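Local atomic coordinates of serpin-ZX (Arabidopsis thaliana, PDB entry 3LE2), a protein that inhibits target proteases, among them metacaspase-9 and RD21A, through cleavage of its reactive centre loop, and so helps to restrain programmed cell death. Residues 220-225 with 237-242. Residues are numbered along the deposited sequence; the frame is centred on the assembly and turned at random.
Sequences FKVLGL and SMYFYL. With ACT (acetate ion), chain C.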
loop_
_atom_site.group_PDB
_atom_site.type_symbol
_atom_site.label_atom_id
_atom_site.label_comp_id
_atom_site.label_asym_id
_atom_site.label_seq_id
_atom_site.Cartn_x
_atom_site.Cartn_y
_atom_site.Cartn_z
ATOM N N PHE A 220 -19.064 -10.633 7.280
ATOM C CA PHE A 220 -17.756 -10.883 6.683
ATOM C C PHE A 220 -16.843 -11.666 7.594
ATOM O O PHE A 220 -17.155 -11.895 8.754
ATOM C CB PHE A 220 -17.069 -9.572 6.301
ATOM C CG PHE A 220 -16.815 -8.652 7.464
ATOM C CD1 PHE A 220 -17.830 -7.836 7.963
ATOM C CD2 PHE A 220 -15.559 -8.590 8.060
ATOM C CE1 PHE A 220 -17.590 -6.976 9.037
ATOM C CE2 PHE A 220 -15.320 -7.733 9.146
ATOM C CZ PHE A 220 -16.332 -6.925 9.619
ATOM N N LYS A 221 -15.709 -12.079 7.050
ATOM C CA LYS A 221 -14.686 -12.744 7.830
ATOM C C LYS A 221 -13.322 -12.135 7.552
ATOM O O LYS A 221 -13.113 -11.489 6.521
ATOM C CB LYS A 221 -14.674 -14.228 7.525
ATOM C CG LYS A 221 -15.929 -14.945 7.965
ATOM C CD LYS A 221 -15.970 -16.333 7.355
ATOM C CE LYS A 221 -17.361 -16.908 7.415
ATOM N NZ LYS A 221 -17.350 -18.302 6.899
ATOM N N VAL A 222 -12.400 -12.319 8.490
ATOM C CA VAL A 222 -11.034 -11.864 8.293
ATOM C C VAL A 222 -10.024 -12.979 8.534
ATOM O O VAL A 222 -10.123 -13.724 9.515
ATOM C CB VAL A 222 -10.692 -10.673 9.186
ATOM C CG1 VAL A 222 -9.264 -10.199 8.901
ATOM C CG2 VAL A 222 -11.693 -9.549 8.958
ATOM N N LEU A 223 -9.071 -13.100 7.609
ATOM C CA LEU A 223 -7.975 -14.055 7.739
ATOM C C LEU A 223 -6.659 -13.295 7.817
ATOM O O LEU A 223 -6.440 -12.365 7.050
ATOM C CB LEU A 223 -7.950 -15.017 6.556
ATOM C CG LEU A 223 -6.621 -15.748 6.329
ATOM C CD1 LEU A 223 -6.383 -16.819 7.376
ATOM C CD2 LEU A 223 -6.589 -16.346 4.934
ATOM N N GLY A 224 -5.804 -13.655 8.773
ATOM C CA GLY A 224 -4.473 -13.078 8.844
ATOM C C GLY A 224 -3.440 -14.128 8.472
ATOM O O GLY A 224 -3.508 -15.254 8.964
ATOM N N LEU A 225 -2.507 -13.774 7.592
ATOM C CA LEU A 225 -1.378 -14.659 7.232
ATOM C C LEU A 225 -0.046 -13.967 7.490
ATOM O O LEU A 225 0.398 -13.163 6.671
ATOM C CB LEU A 225 -1.431 -15.080 5.754
ATOM C CG LEU A 225 -2.561 -15.975 5.236
ATOM C CD1 LEU A 225 -2.414 -16.191 3.763
ATOM C CD2 LEU A 225 -2.587 -17.316 5.937
ATOM N N SER A 237 2.095 -8.940 8.204
ATOM C CA SER A 237 1.044 -9.910 7.901
ATOM C C SER A 237 0.191 -9.402 6.744
ATOM O O SER A 237 0.175 -8.204 6.435
ATOM C CB SER A 237 0.151 -10.160 9.121
ATOM O OG SER A 237 0.930 -10.499 10.247
ATOM N N MET A 238 -0.518 -10.318 6.107
ATOM C CA MET A 238 -1.494 -9.942 5.096
ATOM C C MET A 238 -2.856 -10.325 5.627
ATOM O O MET A 238 -3.043 -11.411 6.178
ATOM C CB MET A 238 -1.215 -10.618 3.733
ATOM C CG MET A 238 -2.305 -10.360 2.671
ATOM S SD MET A 238 -1.993 -11.118 1.061
ATOM C CE MET A 238 -0.796 -9.961 0.384
ATOM N N TYR A 239 -3.804 -9.415 5.487
ATOM C CA TYR A 239 -5.144 -9.659 5.958
ATOM C C TYR A 239 -6.097 -9.706 4.781
ATOM O O TYR A 239 -5.973 -8.916 3.824
ATOM C CB TYR A 239 -5.553 -8.581 6.973
ATOM C CG TYR A 239 -4.711 -8.645 8.231
ATOM C CD1 TYR A 239 -4.961 -9.597 9.215
ATOM C CD2 TYR A 239 -3.643 -7.783 8.408
ATOM C CE1 TYR A 239 -4.165 -9.681 10.349
ATOM C CE2 TYR A 239 -2.861 -7.845 9.531
ATOM C CZ TYR A 239 -3.120 -8.790 10.504
ATOM O OH TYR A 239 -2.314 -8.820 11.614
ATOM N N PHE A 240 -7.030 -10.655 4.857
ATOM C CA PHE A 240 -8.053 -10.853 3.836
ATOM C C PHE A 240 -9.403 -10.551 4.457
ATOM O O PHE A 240 -9.747 -11.130 5.484
ATOM C CB PHE A 240 -8.051 -12.299 3.341
ATOM C CG PHE A 240 -6.752 -12.733 2.722
ATOM C CD1 PHE A 240 -6.662 -12.959 1.362
ATOM C CD2 PHE A 240 -5.620 -12.919 3.506
ATOM C CE1 PHE A 240 -5.476 -13.359 0.786
ATOM C CE2 PHE A 240 -4.429 -13.317 2.937
ATOM C CZ PHE A 240 -4.358 -13.536 1.574
ATOM N N TYR A 241 -10.146 -9.635 3.837
ATOM C CA TYR A 241 -11.467 -9.264 4.305
ATOM C C TYR A 241 -12.493 -9.761 3.309
ATOM O O TYR A 241 -12.640 -9.202 2.217
ATOM C CB TYR A 241 -11.579 -7.751 4.510
ATOM C CG TYR A 241 -10.477 -7.205 5.386
ATOM C CD1 TYR A 241 -10.714 -6.845 6.723
ATOM C CD2 TYR A 241 -9.189 -7.053 4.884
ATOM C CE1 TYR A 241 -9.682 -6.345 7.530
ATOM C CE2 TYR A 241 -8.159 -6.559 5.671
ATOM C CZ TYR A 241 -8.402 -6.207 6.984
ATOM O OH TYR A 241 -7.351 -5.724 7.728
ATOM N N LEU A 242 -13.205 -10.808 3.717
ATOM C CA LEU A 242 -14.079 -11.571 2.843
ATOM C C LEU A 242 -15.567 -11.396 3.180
ATOM O O LEU A 242 -16.048 -11.928 4.171
ATOM C CB LEU A 242 -13.690 -13.044 2.941
ATOM C CG LEU A 242 -14.335 -14.060 2.000
ATOM C CD1 LEU A 242 -13.913 -13.793 0.569
ATOM C CD2 LEU A 242 -13.957 -15.481 2.417
HETATM C C ACT C . -2.207 -11.990 12.826
HETATM O O ACT C . -1.395 -12.217 11.885
HETATM O OXT ACT C . -3.423 -11.921 12.517
HETATM C CH3 ACT C . -1.756 -11.821 14.250
#
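Strands 220-226 and 236-243 form an antiparallel beta hairpin, and Leu-223 and Phe-240 meet at the middle of its paired length. Their backbones make a hydrogen-bonded pair: Phe-240 N gives to Leu-223 O at 2.8 Å, and Leu-223 N returns a bond to Phe-240 O. Reciprocal pairs also join Lys-221 with Leu-242 and Leu-225 with Met-238, making six bonds that fix the register. They are not equivalent in geometry, for Met-238 N stands 49° out of the carbonyl plane of Leu-225.

On the face carrying Leu-223, Leu-225 and Phe-240, the Phe-240 ring lies beside the Leu-223 and Leu-225 side chains. Phe-240 holds CG anti to its own carbonyl carbon (chi1 -60°), which sets Phe-240 CD2 3.8 Å from Leu-223 CD2, the two side chains running side by side. Leu-225 instead approaches aslant, its CD1 3.6 Å from Phe-240 CE2. Leu-223 O lies in the plane of the Phe-240 ring, at its edge. Phe-364 of strand 361-365 packs against Leu-223, Phe-240 and Leu-242 on this face.

The other face carries Val-222, Tyr-239 and Tyr-241. Val-222 CG1 sits 4.1 Å above the Tyr-241 ring plane, displaced toward the rim, while Val-222 CG2 comes within 3.6 Å of Tyr-241 CD1. Tyr-239 reaches over the glycine opposite, with CD1 3.5 Å from Gly-224 CA; an acetate, probably from the crystallisation liquor, lies at the edge of this ring, its OXT 3.2 Å from Tyr-239 CE1. The Tyr-239 hydroxyl is hydrogen-bonded to Asn-377 OD1.

Strand 220-226 also bonds to strand 212-217 and strand 236-243 to strand 370-376, extending the sheet on both sides. This run of antiparallel neighbours, well away from the reactive bond, is characteristic of beta-sheet B of the serpin fold.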